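Long-range contacts in xyloglucanase (Paenibacillus pabuli, PDB 2JEP), which hydrolyses internal beta-1,4-glucosidic bonds of xyloglucan, a plant cell-wall polysaccharide, as a family 5 glycoside hydrolase: residues I205-V210 and T241-N246; W46-Q51 and P72-K77; Y300-F305 and K352-V357; S255-M260 and Q315-V320. All blocks are in the same frame, centred on the assembly; numbering follows the deposited sequence.

Contact 1. Residues I205-V210 and T241-N246; sequences IFVDTV and TLPTDN
On the outer, helical layer of the TIM barrel, Val207 of helix 193-211 packs against Pro243 and Asp245, which belong to the loop running from helix 231-235 toward strand 259-265. The two methyls of Val207 divide the work. CG1, held anti to the backbone N (chi1 168°), comes within 3.1 Å of Asp245 OD1, close for a carbon and an oxygen, and it also lies 3.6 Å from the backbone O of Thr244. CG2, beside the backbone N, meets the ring of Pro243, with 4.1 Å to its CG. The valine crosses both partners at roughly a right angle. No direct hydrogen bond spans the two segments; polar cohesion passes through water instead. One water donates to Asp208 OD1 (2.7 Å), accepts from the backbone N of Asn246 (2.9 Å) and bonds to Thr244 OG1 (2.8 Å). A second donates to both Asp208 OD1 and Asp245 OD1, which sit 5.2 Å apart, so it is likely to ease the repulsion between the two carboxylates. Asp245 OD2 has a stronger partner, a salt bridge to Arg211. Gln204, one turn before Asp208 on the same helix, accepts from Thr244 N through OE1. Beneath the loop, Pro243 and Asp245 rest on Ile259 of strand 259-265, while Phe206 turns to strand 222-225 and Thr209 to helix 150-167.

Contact 2. Residues W46-Q51 and P72-K77; sequences WNLGNQ and PELIKK
Leu48 and Leu74 meet through single methyls, CD1 of the first lying 3.8 Å from CD2 of the second, and their side chains cross obliquely. In Leu48 the branch carbon CG is anti to the backbone N (chi1 -178°), a setting that helps bring CD1 to the helix; Leu74 has the same first torsion and reaches back the other way. The same two methyls serve the second pair of neighbours. Leu74 CD2 approaches the six-membered ring of Trp46 at CH2 (4.3 Å), and Leu48 CD1 touches Ile75 CD1 at 4.3 Å. Ile75 leaves its backbone at a slant to the strand, but its bent chain (chi2 -48°) brings CD1 round to 4.5 Å from Trp46 CZ3. Both aliphatic tips address the indole obliquely. Here the first strand of the barrel, 45-48, faces helix 72-80, the helix that returns along it in a beta/alpha unit: the axes of 46-48 and 72-77 run 168° apart in direction, nearly antiparallel, and 11.0 Å from each other. The polar end of Trp46 lies elsewhere, NE1 being hydrogen-bonded to Asp362 OD2, so the indole is held at that end while CH2 and CZ3 of its six-membered ring carry the hydrophobic contact. Val115, Tyr118 and Ala119 of helix 106-120 extend the same apolar layer, the first against Leu48 and the other two against Ile75.

Contact 3. Residues Y300-F305 and K352-V357; sequences YLESQF and KKYKMV
Glu302 takes both polar partners of this contact, one on each carboxylate oxygen. Tyr354 OH donates to Glu302 OE2 across 2.5 Å, a short bond that uses the syn lone pair, with the carboxylate at the edge of the ring and the two planes 50° apart. Lys353 NZ forms a salt bridge to Glu302 OE1 (2.9 Å), arriving 39° above the carboxylate plane along a fully extended chain. Lys350 makes a second salt bridge to OE1. Putting an alanine at Glu302 would probably leave two lysines without their counter-charge and the tyrosine hydroxyl without its acceptor. Two neighbouring helices of the barrel shell, 298-313 and 336-353, are thereby joined where the second one ends in a Schellman motif, with Lys355 at positive phi. Tyr354 CD2 also lies 4.2 Å from Phe305 CB. Met356, in one of its two conformers, sets SD 4.5 Å from the centroid of the Phe305 ring, an oblique Met-aromatic contact, while Leu301 CD1 lies over a face of that ring and Tyr265 meets it edge-to-face.

Contact 4. Residues S255-M260 and Q315-V320; sequences SQKRIM and QGYPVV. With EDO (1,2-ethanediol), chain D.
Lys257 leaves its backbone toward Gly316 and Tyr317, and in the conformer followed here, one of two, every carbon of its chain has a neighbour. Lys257 CB lies 3.6 Å from Gly316 O. Lys257 CG sits over the centre of the Tyr317 ring, 3.8 Å from the centroid and 13° off the normal, a CH-pi contact. Lys257 CD continues over the same face near Tyr317 CZ (3.7 Å), and Lys257 CE reaches Tyr317 OH at 3.5 Å. A final bend at chi4 (-73°) turns Lys257 NZ to Gln315 O, 3.1 Å away and nearly along the C=O axis; a water bonds to both atoms as well. With an alanine in place of Tyr317, the lysine chain would probably lose the surface it lies on and be freer to swing off that carbonyl. Where strands 259-265 and 319-324 begin to pair in the barrel, Ile259 O faces the ring edge of Tyr317 (CD1 3.3 Å) and Pro318 CD. Met260 CG packs on Pro318 CB at 3.9 Å. A backbone hydrogen bond joins Pro318 to Ile261, two residues further along, whereas Ile259 O has no hydrogen-bond partner in the model, consistent with the proline beside it, whose nitrogen carries no hydrogen.

Contacts 1, 3 and 4 form a chain round one part of the barrel. Contact 1 touches contact 4 through Leu242 CD1 and Tyr317 CE2, 3.5 Å apart. Contact 4 passes to contact 3 by a probable backbone hydrogen bond, Val357 N to Val319 O at 2.9 Å, between neighbouring strands. Contact 2 lies on the opposite side of the chain's centre from contact 1, centres about 30 Å apart, but its nearest atoms come within about 7 Å of contact 3. The Leu48 side chain is about 14 Å from the bound calcium ion. Active sites of this fold open at the C-terminal strand ends, whereas contact 4 sits where its strands start; the ethanediol on Arg258 probably came from the crystallisation liquor.

Contact 1. Residues I205-V210 and T241-N246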
loop_
_atom_site.group_PDB
_atom_site.type_symbol
_atom_site.label_atom_id
_atom_site.label_comp_id
_atom_site.label_asym_id
_atom_site.label_seq_id
_atom_site.Cartn_x
_atom_site.Cartn_y
_atom_site.Cartn_z
ATOM N N ILE A 205 -1.017 12.667 14.098
ATOM C CA ILE A 205 -0.174 13.785 13.634
ATOM C C ILE A 205 -0.303 13.985 12.131
ATOM O O ILE A 205 -0.441 15.127 11.638
ATOM C CB ILE A 205 1.320 13.542 14.032
ATOM C CG1 ILE A 205 1.481 13.645 15.553
ATOM C CG2 ILE A 205 2.251 14.551 13.346
ATOM C CD1 ILE A 205 2.754 12.962 16.082
ATOM N N PHE A 206 -0.237 12.881 11.393
ATOM C CA PHE A 206 -0.413 12.943 9.942
ATOM C C PHE A 206 -1.737 13.603 9.582
ATOM O O PHE A 206 -1.779 14.545 8.775
ATOM C CB PHE A 206 -0.293 11.518 9.366
ATOM C CG PHE A 206 -0.931 11.326 8.035
ATOM C CD1 PHE A 206 -0.322 11.773 6.874
ATOM C CD2 PHE A 206 -2.125 10.630 7.917
ATOM C CE1 PHE A 206 -0.912 11.510 5.627
ATOM C CE2 PHE A 206 -2.697 10.377 6.696
ATOM C CZ PHE A 206 -2.097 10.827 5.544
ATOM N N VAL A 207 -2.834 13.091 10.127
ATOM C CA VAL A 207 -4.146 13.608 9.752
ATOM C C VAL A 207 -4.229 15.113 10.033
ATOM O O VAL A 207 -4.567 15.901 9.153
ATOM C CB VAL A 207 -5.286 12.833 10.463
ATOM C CG1 VAL A 207 -6.631 13.560 10.299
ATOM C CG2 VAL A 207 -5.383 11.348 9.958
ATOM N N ASP A 208 -3.902 15.500 11.254
ATOM C CA ASP A 208 -4.078 16.898 11.635
ATOM C C ASP A 208 -3.118 17.818 10.892
ATOM O O ASP A 208 -3.474 18.943 10.536
ATOM C CB ASP A 208 -3.864 17.075 13.124
ATOM C CG ASP A 208 -4.921 16.361 13.982
ATOM O OD1 ASP A 208 -6.037 16.112 13.516
ATOM O OD2 ASP A 208 -4.628 16.086 15.156
ATOM N N THR A 209 -1.894 17.352 10.651
ATOM C CA THR A 209 -0.938 18.160 9.918
ATOM C C THR A 209 -1.397 18.380 8.487
ATOM O O THR A 209 -1.359 19.501 7.974
ATOM C CB THR A 209 0.464 17.478 9.941
ATOM O OG1 THR A 209 0.938 17.398 11.292
ATOM C CG2 THR A 209 1.473 18.224 9.108
ATOM N N VAL A 210 -1.813 17.308 7.823
ATOM C CA VAL A 210 -2.269 17.442 6.440
ATOM C C VAL A 210 -3.455 18.391 6.351
ATOM O O VAL A 210 -3.510 19.239 5.444
ATOM C CB VAL A 210 -2.613 16.057 5.840
ATOM C CG1 VAL A 210 -3.406 16.209 4.536
ATOM C CG2 VAL A 210 -1.326 15.257 5.648
ATOM N N THR A 241 -6.328 2.509 17.346
ATOM C CA THR A 241 -7.369 3.499 17.496
ATOM C C THR A 241 -7.565 4.278 16.208
ATOM O O THR A 241 -6.615 4.504 15.459
ATOM C CB THR A 241 -7.130 4.458 18.674
ATOM O OG1 THR A 241 -5.931 5.196 18.453
ATOM C CG2 THR A 241 -7.061 3.696 20.007
ATOM N N LEU A 242 -8.799 4.679 15.955
ATOM C CA LEU A 242 -9.111 5.506 14.798
ATOM C C LEU A 242 -8.772 6.962 15.111
ATOM O O LEU A 242 -9.100 7.464 16.181
ATOM C CB LEU A 242 -10.591 5.372 14.422
ATOM C CG LEU A 242 -10.940 4.013 13.809
ATOM C CD1 LEU A 242 -12.435 3.749 13.969
ATOM C CD2 LEU A 242 -10.479 3.912 12.347
ATOM N N PRO A 243 -8.111 7.660 14.181
ATOM C CA PRO A 243 -7.802 9.048 14.455
ATOM C C PRO A 243 -9.041 9.927 14.475
ATOM O O PRO A 243 -10.012 9.625 13.793
ATOM C CB PRO A 243 -6.906 9.446 13.285
ATOM C CG PRO A 243 -7.194 8.500 12.235
ATOM C CD PRO A 243 -7.621 7.236 12.860
ATOM N N THR A 244 -8.996 11.018 15.231
ATOM C CA THR A 244 -9.984 12.068 15.077
ATOM C C THR A 244 -9.602 12.884 13.837
ATOM O O THR A 244 -8.484 12.796 13.347
ATOM C CB THR A 244 -10.020 12.997 16.319
ATOM O OG1 THR A 244 -8.730 13.595 16.533
ATOM C CG2 THR A 244 -10.421 12.223 17.580
ATOM N N ASP A 245 -10.518 13.701 13.339
ATOM C CA ASP A 245 -10.234 14.499 12.147
ATOM C C ASP A 245 -10.899 15.865 12.278
ATOM O O ASP A 245 -11.627 16.320 11.403
ATOM C CB ASP A 245 -10.714 13.721 10.908
ATOM C CG ASP A 245 -10.102 14.221 9.599
ATOM O OD1 ASP A 245 -9.251 15.131 9.607
ATOM O OD2 ASP A 245 -10.484 13.668 8.551
ATOM N N ASN A 246 -10.602 16.524 13.393
ATOM C CA ASN A 246 -11.322 17.752 13.747
ATOM C C ASN A 246 -10.894 18.989 12.963
ATOM O O ASN A 246 -11.589 20.010 12.993
ATOM C CB ASN A 246 -11.216 18.012 15.242
ATOM C CG ASN A 246 -11.888 16.960 16.068
ATOM O OD1 ASN A 246 -11.308 16.479 17.079
ATOM N ND2 ASN A 246 -13.089 16.585 15.685
HETATM O O HOH W 1 -8.275 15.897 15.090
HETATM O O HOH W 2 -7.958 16.803 11.470
#

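Contact 2. Residues W46-Q51 and P72-K77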
loop_
_atom_site.group_PDB
_atom_site.type_symbol
_atom_site.label_atom_id
_atom_site.label_comp_id
_atom_site.label_asym_id
_atom_site.label_seq_id
_atom_site.Cartn_x
_atom_site.Cartn_y
_atom_site.Cartn_z
ATOM N N TRP A 46 -2.904 -1.001 -8.670
ATOM C CA TRP A 46 -1.614 -1.567 -9.025
ATOM C C TRP A 46 -0.525 -0.734 -8.368
ATOM O O TRP A 46 -0.543 0.493 -8.437
ATOM C CB TRP A 46 -1.486 -1.590 -10.534
ATOM C CG TRP A 46 -0.232 -2.161 -11.123
ATOM C CD1 TRP A 46 -0.024 -3.440 -11.502
ATOM C CD2 TRP A 46 0.967 -1.433 -11.463
ATOM N NE1 TRP A 46 1.248 -3.567 -12.074
ATOM C CE2 TRP A 46 1.859 -2.338 -12.064
ATOM C CE3 TRP A 46 1.353 -0.090 -11.343
ATOM C CZ2 TRP A 46 3.112 -1.944 -12.544
ATOM C CZ3 TRP A 46 2.589 0.295 -11.820
ATOM C CH2 TRP A 46 3.453 -0.629 -12.404
ATOM N N ASN A 47 0.436 -1.397 -7.721
ATOM C CA ASN A 47 1.569 -0.720 -7.109
ATOM C C ASN A 47 2.710 -0.557 -8.085
ATOM O O ASN A 47 3.138 -1.523 -8.729
ATOM C CB ASN A 47 2.150 -1.552 -5.961
ATOM C CG ASN A 47 1.409 -1.418 -4.660
ATOM O OD1 ASN A 47 1.717 -0.519 -3.849
ATOM N ND2 ASN A 47 0.458 -2.327 -4.429
ATOM N N LEU A 48 3.244 0.647 -8.114
ATOM C CA LEU A 48 4.464 0.964 -8.828
ATOM C C LEU A 48 5.653 0.579 -7.937
ATOM O O LEU A 48 6.383 1.419 -7.404
ATOM C CB LEU A 48 4.445 2.458 -9.201
ATOM C CG LEU A 48 5.626 3.027 -10.001
ATOM C CD1 LEU A 48 5.733 2.398 -11.393
ATOM C CD2 LEU A 48 5.479 4.559 -10.119
ATOM N N GLY A 49 5.801 -0.724 -7.732
ATOM C CA GLY A 49 6.713 -1.216 -6.732
ATOM C C GLY A 49 8.167 -1.196 -7.180
ATOM O O GLY A 49 8.478 -1.294 -8.380
ATOM N N ASN A 50 9.057 -1.179 -6.189
ATOM C CA ASN A 50 10.491 -1.170 -6.402
ATOM C C ASN A 50 10.906 -0.011 -7.319
ATOM O O ASN A 50 11.746 -0.158 -8.225
ATOM C CB ASN A 50 10.992 -2.534 -6.913
ATOM C CG ASN A 50 11.062 -3.573 -5.822
ATOM O OD1 ASN A 50 10.450 -3.414 -4.759
ATOM N ND2 ASN A 50 11.754 -4.679 -6.107
ATOM N N GLN A 51 10.342 1.167 -7.031
ATOM C CA GLN A 51 10.727 2.392 -7.732
ATOM C C GLN A 51 11.055 3.474 -6.727
ATOM O O GLN A 51 12.176 3.479 -6.200
ATOM C CB GLN A 51 9.680 2.807 -8.784
ATOM C CG GLN A 51 9.403 1.703 -9.855
ATOM C CD GLN A 51 10.237 1.719 -11.133
ATOM O OE1 GLN A 51 9.796 1.123 -12.131
ATOM N NE2 GLN A 51 11.420 2.373 -11.128
ATOM N N PRO A 72 5.887 7.891 -18.451
ATOM C CA PRO A 72 4.442 7.903 -18.539
ATOM C C PRO A 72 3.870 6.699 -19.275
ATOM O O PRO A 72 2.737 6.282 -19.013
ATOM C CB PRO A 72 4.126 9.214 -19.277
ATOM C CG PRO A 72 5.368 9.847 -19.559
ATOM C CD PRO A 72 6.508 9.095 -19.006
ATOM N N GLU A 73 4.649 6.141 -20.205
ATOM C CA GLU A 73 4.182 5.007 -20.991
ATOM C C GLU A 73 3.853 3.797 -20.114
ATOM O O GLU A 73 2.941 3.044 -20.425
ATOM C CB GLU A 73 5.205 4.615 -22.055
ATOM C CG GLU A 73 5.317 5.630 -23.217
ATOM C CD GLU A 73 6.167 6.849 -22.939
ATOM O OE1 GLU A 73 6.740 7.008 -21.853
ATOM O OE2 GLU A 73 6.259 7.673 -23.875
ATOM N N LEU A 74 4.611 3.580 -19.050
ATOM C CA LEU A 74 4.318 2.458 -18.151
ATOM C C LEU A 74 2.946 2.634 -17.520
ATOM O O LEU A 74 2.135 1.708 -17.471
ATOM C CB LEU A 74 5.405 2.309 -17.077
ATOM C CG LEU A 74 5.169 1.207 -16.050
ATOM C CD1 LEU A 74 5.002 -0.191 -16.691
ATOM C CD2 LEU A 74 6.280 1.216 -14.994
ATOM N N ILE A 75 2.682 3.833 -17.031
ATOM C CA ILE A 75 1.412 4.091 -16.370
ATOM C C ILE A 75 0.249 3.982 -17.360
ATOM O O ILE A 75 -0.809 3.434 -17.028
ATOM C CB ILE A 75 1.431 5.463 -15.676
ATOM C CG1 ILE A 75 2.579 5.557 -14.640
ATOM C CG2 ILE A 75 0.089 5.743 -15.006
ATOM C CD1 ILE A 75 2.685 4.354 -13.654
ATOM N N LYS A 76 0.468 4.410 -18.604
ATOM C CA LYS A 76 -0.553 4.251 -19.628
ATOM C C LYS A 76 -0.835 2.785 -19.913
ATOM O O LYS A 76 -1.995 2.412 -20.148
ATOM C CB LYS A 76 -0.170 5.008 -20.897
ATOM C CG LYS A 76 -0.292 6.505 -20.746
ATOM C CD LYS A 76 0.064 7.224 -22.040
ATOM C CE LYS A 76 -0.183 8.730 -21.935
ATOM N NZ LYS A 76 0.607 9.516 -22.931
ATOM N N LYS A 77 0.196 1.955 -19.892
ATOM C CA LYS A 77 0.030 0.514 -20.124
ATOM C C LYS A 77 -0.773 -0.138 -19.001
ATOM O O LYS A 77 -1.663 -0.971 -19.246
ATOM C CB LYS A 77 1.407 -0.133 -20.262
ATOM C CG LYS A 77 1.421 -1.558 -20.747
ATOM C CD LYS A 77 1.108 -1.645 -22.236
ATOM C CE LYS A 77 1.014 -3.097 -22.675
ATOM N NZ LYS A 77 0.687 -3.204 -24.122
#

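Contact 3. Residues Y300-F305 and K352-V357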
loop_
_atom_site.group_PDB
_atom_site.type_symbol
_atom_site.label_atom_id
_atom_site.label_comp_id
_atom_site.label_asym_id
_atom_site.label_seq_id
_atom_site.Cartn_x
_atom_site.Cartn_y
_atom_site.Cartn_z
ATOM N N TYR A 300 -10.113 -19.082 4.927
ATOM C CA TYR A 300 -9.307 -18.111 5.671
ATOM C C TYR A 300 -9.392 -16.727 5.060
ATOM O O TYR A 300 -9.584 -15.727 5.753
ATOM C CB TYR A 300 -7.867 -18.604 5.747
ATOM C CG TYR A 300 -6.973 -17.703 6.543
ATOM C CD1 TYR A 300 -6.990 -17.740 7.911
ATOM C CD2 TYR A 300 -6.105 -16.837 5.927
ATOM C CE1 TYR A 300 -6.165 -16.915 8.654
ATOM C CE2 TYR A 300 -5.279 -15.990 6.661
ATOM C CZ TYR A 300 -5.296 -16.051 8.016
ATOM O OH TYR A 300 -4.478 -15.204 8.731
ATOM N N LEU A 301 -9.296 -16.661 3.738
ATOM C CA LEU A 301 -9.426 -15.404 3.034
ATOM C C LEU A 301 -10.784 -14.757 3.347
ATOM O O LEU A 301 -10.863 -13.552 3.623
ATOM C CB LEU A 301 -9.256 -15.647 1.537
ATOM C CG LEU A 301 -9.565 -14.502 0.586
ATOM C CD1 LEU A 301 -8.701 -13.261 0.871
ATOM C CD2 LEU A 301 -9.385 -14.968 -0.841
ATOM N N GLU A 302 -11.839 -15.560 3.300
ATOM C CA GLU A 302 -13.175 -15.075 3.672
ATOM C C GLU A 302 -13.230 -14.477 5.079
ATOM O O GLU A 302 -13.740 -13.361 5.264
ATOM C CB GLU A 302 -14.180 -16.224 3.503
ATOM C CG GLU A 302 -15.542 -16.011 4.167
ATOM C CD GLU A 302 -16.365 -14.873 3.611
ATOM O OE1 GLU A 302 -16.245 -14.542 2.399
ATOM O OE2 GLU A 302 -17.161 -14.288 4.400
ATOM N N SER A 303 -12.736 -15.211 6.068
ATOM C CA SER A 303 -12.748 -14.756 7.466
ATOM C C SER A 303 -11.956 -13.463 7.633
ATOM O O SER A 303 -12.371 -12.527 8.319
ATOM C CB SER A 303 -12.133 -15.832 8.374
ATOM O OG SER A 303 -12.133 -15.425 9.740
ATOM N N GLN A 304 -10.773 -13.431 7.029
ATOM C CA GLN A 304 -9.921 -12.273 7.150
ATOM C C GLN A 304 -10.584 -11.020 6.598
ATOM O O GLN A 304 -10.622 -9.970 7.242
ATOM C CB GLN A 304 -8.592 -12.539 6.441
ATOM C CG GLN A 304 -7.709 -13.512 7.172
ATOM C CD GLN A 304 -7.033 -12.890 8.340
ATOM O OE1 GLN A 304 -6.184 -12.007 8.150
ATOM N NE2 GLN A 304 -7.409 -13.303 9.529
ATOM N N PHE A 305 -11.040 -11.079 5.358
ATOM C CA PHE A 305 -11.603 -9.883 4.745
ATOM C C PHE A 305 -12.937 -9.519 5.375
ATOM O O PHE A 305 -13.227 -8.321 5.567
ATOM C CB PHE A 305 -11.704 -10.021 3.226
ATOM C CG PHE A 305 -10.395 -9.821 2.479
ATOM C CD1 PHE A 305 -9.163 -9.980 3.100
ATOM C CD2 PHE A 305 -10.411 -9.488 1.135
ATOM C CE1 PHE A 305 -7.990 -9.810 2.390
ATOM C CE2 PHE A 305 -9.234 -9.326 0.407
ATOM C CZ PHE A 305 -8.022 -9.485 1.052
ATOM N N LYS A 352 -13.855 -7.245 -3.596
ATOM C CA LYS A 352 -15.066 -6.734 -4.237
ATOM C C LYS A 352 -16.298 -7.059 -3.408
ATOM O O LYS A 352 -17.162 -6.188 -3.193
ATOM C CB LYS A 352 -15.181 -7.298 -5.668
ATOM C CG LYS A 352 -16.428 -6.848 -6.464
ATOM C CD LYS A 352 -16.267 -5.490 -7.064
ATOM C CE LYS A 352 -17.516 -5.074 -7.855
ATOM N NZ LYS A 352 -18.019 -6.130 -8.755
ATOM N N LYS A 353 -16.380 -8.294 -2.922
ATOM C CA LYS A 353 -17.512 -8.741 -2.092
ATOM C C LYS A 353 -17.695 -7.855 -0.882
ATOM O O LYS A 353 -18.821 -7.469 -0.528
ATOM C CB LYS A 353 -17.306 -10.181 -1.659
ATOM C CG LYS A 353 -18.348 -10.719 -0.700
ATOM C CD LYS A 353 -18.020 -12.125 -0.296
ATOM C CE LYS A 353 -19.079 -12.676 0.664
ATOM N NZ LYS A 353 -18.767 -14.050 1.115
ATOM N N TYR A 354 -16.576 -7.529 -0.241
ATOM C CA TYR A 354 -16.592 -6.806 1.025
ATOM C C TYR A 354 -16.305 -5.312 0.838
ATOM O O TYR A 354 -15.978 -4.619 1.801
ATOM C CB TYR A 354 -15.660 -7.462 2.046
ATOM C CG TYR A 354 -16.314 -8.702 2.615
ATOM C CD1 TYR A 354 -17.496 -8.593 3.328
ATOM C CD2 TYR A 354 -15.781 -9.963 2.431
ATOM C CE1 TYR A 354 -18.127 -9.698 3.830
ATOM C CE2 TYR A 354 -16.415 -11.076 2.922
ATOM C CZ TYR A 354 -17.601 -10.936 3.633
ATOM O OH TYR A 354 -18.274 -12.031 4.121
ATOM N N LYS A 355 -16.492 -4.835 -0.394
ATOM C CA LYS A 355 -16.511 -3.422 -0.681
ATOM C C LYS A 355 -15.240 -2.723 -0.237
ATOM O O LYS A 355 -15.267 -1.651 0.357
ATOM C CB LYS A 355 -17.763 -2.781 -0.062
ATOM C CG LYS A 355 -19.009 -3.593 -0.324
ATOM C CD LYS A 355 -19.309 -3.676 -1.771
ATOM N N MET A 356 -14.109 -3.335 -0.611
ATOM C CA MET A 356 -12.808 -2.769 -0.309
ATOM C C MET A 356 -11.919 -2.850 -1.548
ATOM O O MET A 356 -12.224 -3.576 -2.493
ATOM C CB MET A 356 -12.196 -3.452 0.907
ATOM C CG MET A 356 -12.133 -4.967 0.816
ATOM S SD MET A 356 -11.612 -5.824 2.302
ATOM C CE MET A 356 -13.022 -5.514 3.379
ATOM N N VAL A 357 -10.848 -2.050 -1.575
ATOM C CA VAL A 357 -10.079 -1.880 -2.809
ATOM C C VAL A 357 -8.879 -2.813 -2.820
ATOM O O VAL A 357 -8.028 -2.716 -1.941
ATOM C CB VAL A 357 -9.560 -0.439 -2.956
ATOM C CG1 VAL A 357 -8.747 -0.275 -4.246
ATOM C CG2 VAL A 357 -10.703 0.587 -2.886
#

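Contact 4. Residues S255-M260 and Q315-V320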
loop_
_atom_site.group_PDB
_atom_site.type_symbol
_atom_site.label_atom_id
_atom_site.label_comp_id
_atom_site.label_asym_id
_atom_site.label_seq_id
_atom_site.Cartn_x
_atom_site.Cartn_y
_atom_site.Cartn_z
ATOM N N SER A 255 -21.422 13.070 9.439
ATOM C CA SER A 255 -21.744 11.645 9.497
ATOM C C SER A 255 -20.831 10.812 8.602
ATOM O O SER A 255 -20.942 9.588 8.591
ATOM C CB SER A 255 -23.187 11.426 9.049
ATOM O OG SER A 255 -23.340 11.884 7.718
ATOM N N GLN A 256 -19.951 11.469 7.832
ATOM C CA GLN A 256 -19.043 10.744 6.917
ATOM C C GLN A 256 -17.621 10.826 7.372
ATOM O O GLN A 256 -17.265 11.678 8.192
ATOM C CB GLN A 256 -19.122 11.310 5.505
ATOM C CG GLN A 256 -20.461 11.032 4.826
ATOM C CD GLN A 256 -20.527 11.519 3.410
ATOM O OE1 GLN A 256 -19.521 11.881 2.802
ATOM N NE2 GLN A 256 -21.749 11.579 2.875
ATOM N N LYS A 257 -16.818 9.868 6.882
ATOM C CA LYS A 257 -15.375 9.845 7.115
ATOM C C LYS A 257 -14.638 10.300 5.865
ATOM O O LYS A 257 -15.146 10.145 4.751
ATOM C CB LYS A 257 -14.901 8.428 7.455
ATOM C CG LYS A 257 -15.770 7.666 8.446
ATOM C CD LYS A 257 -15.852 8.362 9.774
ATOM C CE LYS A 257 -16.640 7.545 10.795
ATOM N NZ LYS A 257 -18.106 7.546 10.522
ATOM N N ARG A 258 -13.444 10.858 6.054
ATOM C CA ARG A 258 -12.507 11.007 4.931
ATOM C C ARG A 258 -11.180 10.341 5.293
ATOM O O ARG A 258 -10.083 10.802 4.924
ATOM C CB ARG A 258 -12.299 12.471 4.514
ATOM C CG ARG A 258 -13.498 13.039 3.729
ATOM C CD ARG A 258 -13.647 12.374 2.369
ATOM N NE ARG A 258 -14.734 12.947 1.580
ATOM C CZ ARG A 258 -16.022 12.631 1.752
ATOM N NH1 ARG A 258 -16.428 11.720 2.634
ATOM N NH2 ARG A 258 -16.931 13.245 1.021
ATOM N N ILE A 259 -11.313 9.231 6.025
ATOM C CA ILE A 259 -10.178 8.380 6.370
ATOM C C ILE A 259 -10.486 6.971 5.902
ATOM O O ILE A 259 -11.619 6.508 6.003
ATOM C CB ILE A 259 -9.867 8.421 7.875
ATOM C CG1 ILE A 259 -9.439 9.835 8.270
ATOM C CG2 ILE A 259 -8.770 7.401 8.237
ATOM C CD1 ILE A 259 -9.340 10.032 9.735
ATOM N N MET A 260 -9.475 6.324 5.323
ATOM C CA MET A 260 -9.545 4.935 4.858
ATOM C C MET A 260 -8.535 4.128 5.672
ATOM O O MET A 260 -7.552 4.693 6.162
ATOM C CB MET A 260 -9.115 4.818 3.396
ATOM C CG MET A 260 -9.741 5.780 2.444
ATOM S SD MET A 260 -9.013 5.619 0.806
ATOM C CE MET A 260 -10.342 6.269 -0.248
ATOM N N GLN A 315 -18.571 0.965 9.451
ATOM C CA GLN A 315 -18.538 2.217 10.223
ATOM C C GLN A 315 -18.266 3.424 9.343
ATOM O O GLN A 315 -18.104 4.545 9.847
ATOM C CB GLN A 315 -17.491 2.115 11.327
ATOM C CG GLN A 315 -17.663 0.919 12.281
ATOM C CD GLN A 315 -19.085 0.729 12.793
ATOM O OE1 GLN A 315 -19.741 -0.279 12.499
ATOM N NE2 GLN A 315 -19.559 1.692 13.558
ATOM N N GLY A 316 -18.178 3.201 8.034
ATOM C CA GLY A 316 -18.003 4.290 7.087
ATOM C C GLY A 316 -16.566 4.544 6.642
ATOM O O GLY A 316 -16.300 5.514 5.928
ATOM N N TYR A 317 -15.640 3.659 7.011
ATOM C CA TYR A 317 -14.247 3.777 6.565
ATOM C C TYR A 317 -14.003 2.834 5.385
ATOM O O TYR A 317 -14.097 1.617 5.551
ATOM C CB TYR A 317 -13.285 3.400 7.688
ATOM C CG TYR A 317 -13.373 4.278 8.907
ATOM C CD1 TYR A 317 -12.641 5.444 8.985
ATOM C CD2 TYR A 317 -14.180 3.942 9.992
ATOM C CE1 TYR A 317 -12.712 6.276 10.075
ATOM C CE2 TYR A 317 -14.252 4.766 11.108
ATOM C CZ TYR A 317 -13.503 5.929 11.153
ATOM O OH TYR A 317 -13.542 6.746 12.252
ATOM N N PRO A 318 -13.673 3.383 4.216
ATOM C CA PRO A 318 -13.195 2.482 3.169
ATOM C C PRO A 318 -11.953 1.720 3.635
ATOM O O PRO A 318 -11.171 2.231 4.426
ATOM C CB PRO A 318 -12.822 3.437 2.026
ATOM C CG PRO A 318 -13.628 4.675 2.278
ATOM C CD PRO A 318 -13.649 4.787 3.780
ATOM N N VAL A 319 -11.791 0.511 3.125
ATOM C CA VAL A 319 -10.595 -0.292 3.352
ATOM C C VAL A 319 -9.886 -0.475 2.022
ATOM O O VAL A 319 -10.519 -0.755 1.001
ATOM C CB VAL A 319 -10.954 -1.650 3.979
ATOM C CG1 VAL A 319 -9.761 -2.605 4.009
ATOM C CG2 VAL A 319 -11.487 -1.428 5.399
ATOM N N VAL A 320 -8.570 -0.265 2.065
ATOM C CA VAL A 320 -7.705 -0.525 0.932
ATOM C C VAL A 320 -6.747 -1.652 1.300
ATOM O O VAL A 320 -5.950 -1.500 2.239
ATOM C CB VAL A 320 -6.912 0.753 0.540
ATOM C CG1 VAL A 320 -5.964 0.465 -0.638
ATOM C CG2 VAL A 320 -7.872 1.910 0.203
HETATM C C1 EDO D . -16.471 17.136 0.355
HETATM O O1 EDO D . -15.100 17.495 0.134
HETATM C C2 EDO D . -17.067 16.687 -0.981
HETATM O O2 EDO D . -16.667 15.331 -1.273
HETATM O O HOH W 3 -18.076 7.602 5.646
HETATM O O HOH W 4 -19.750 5.533 11.695
#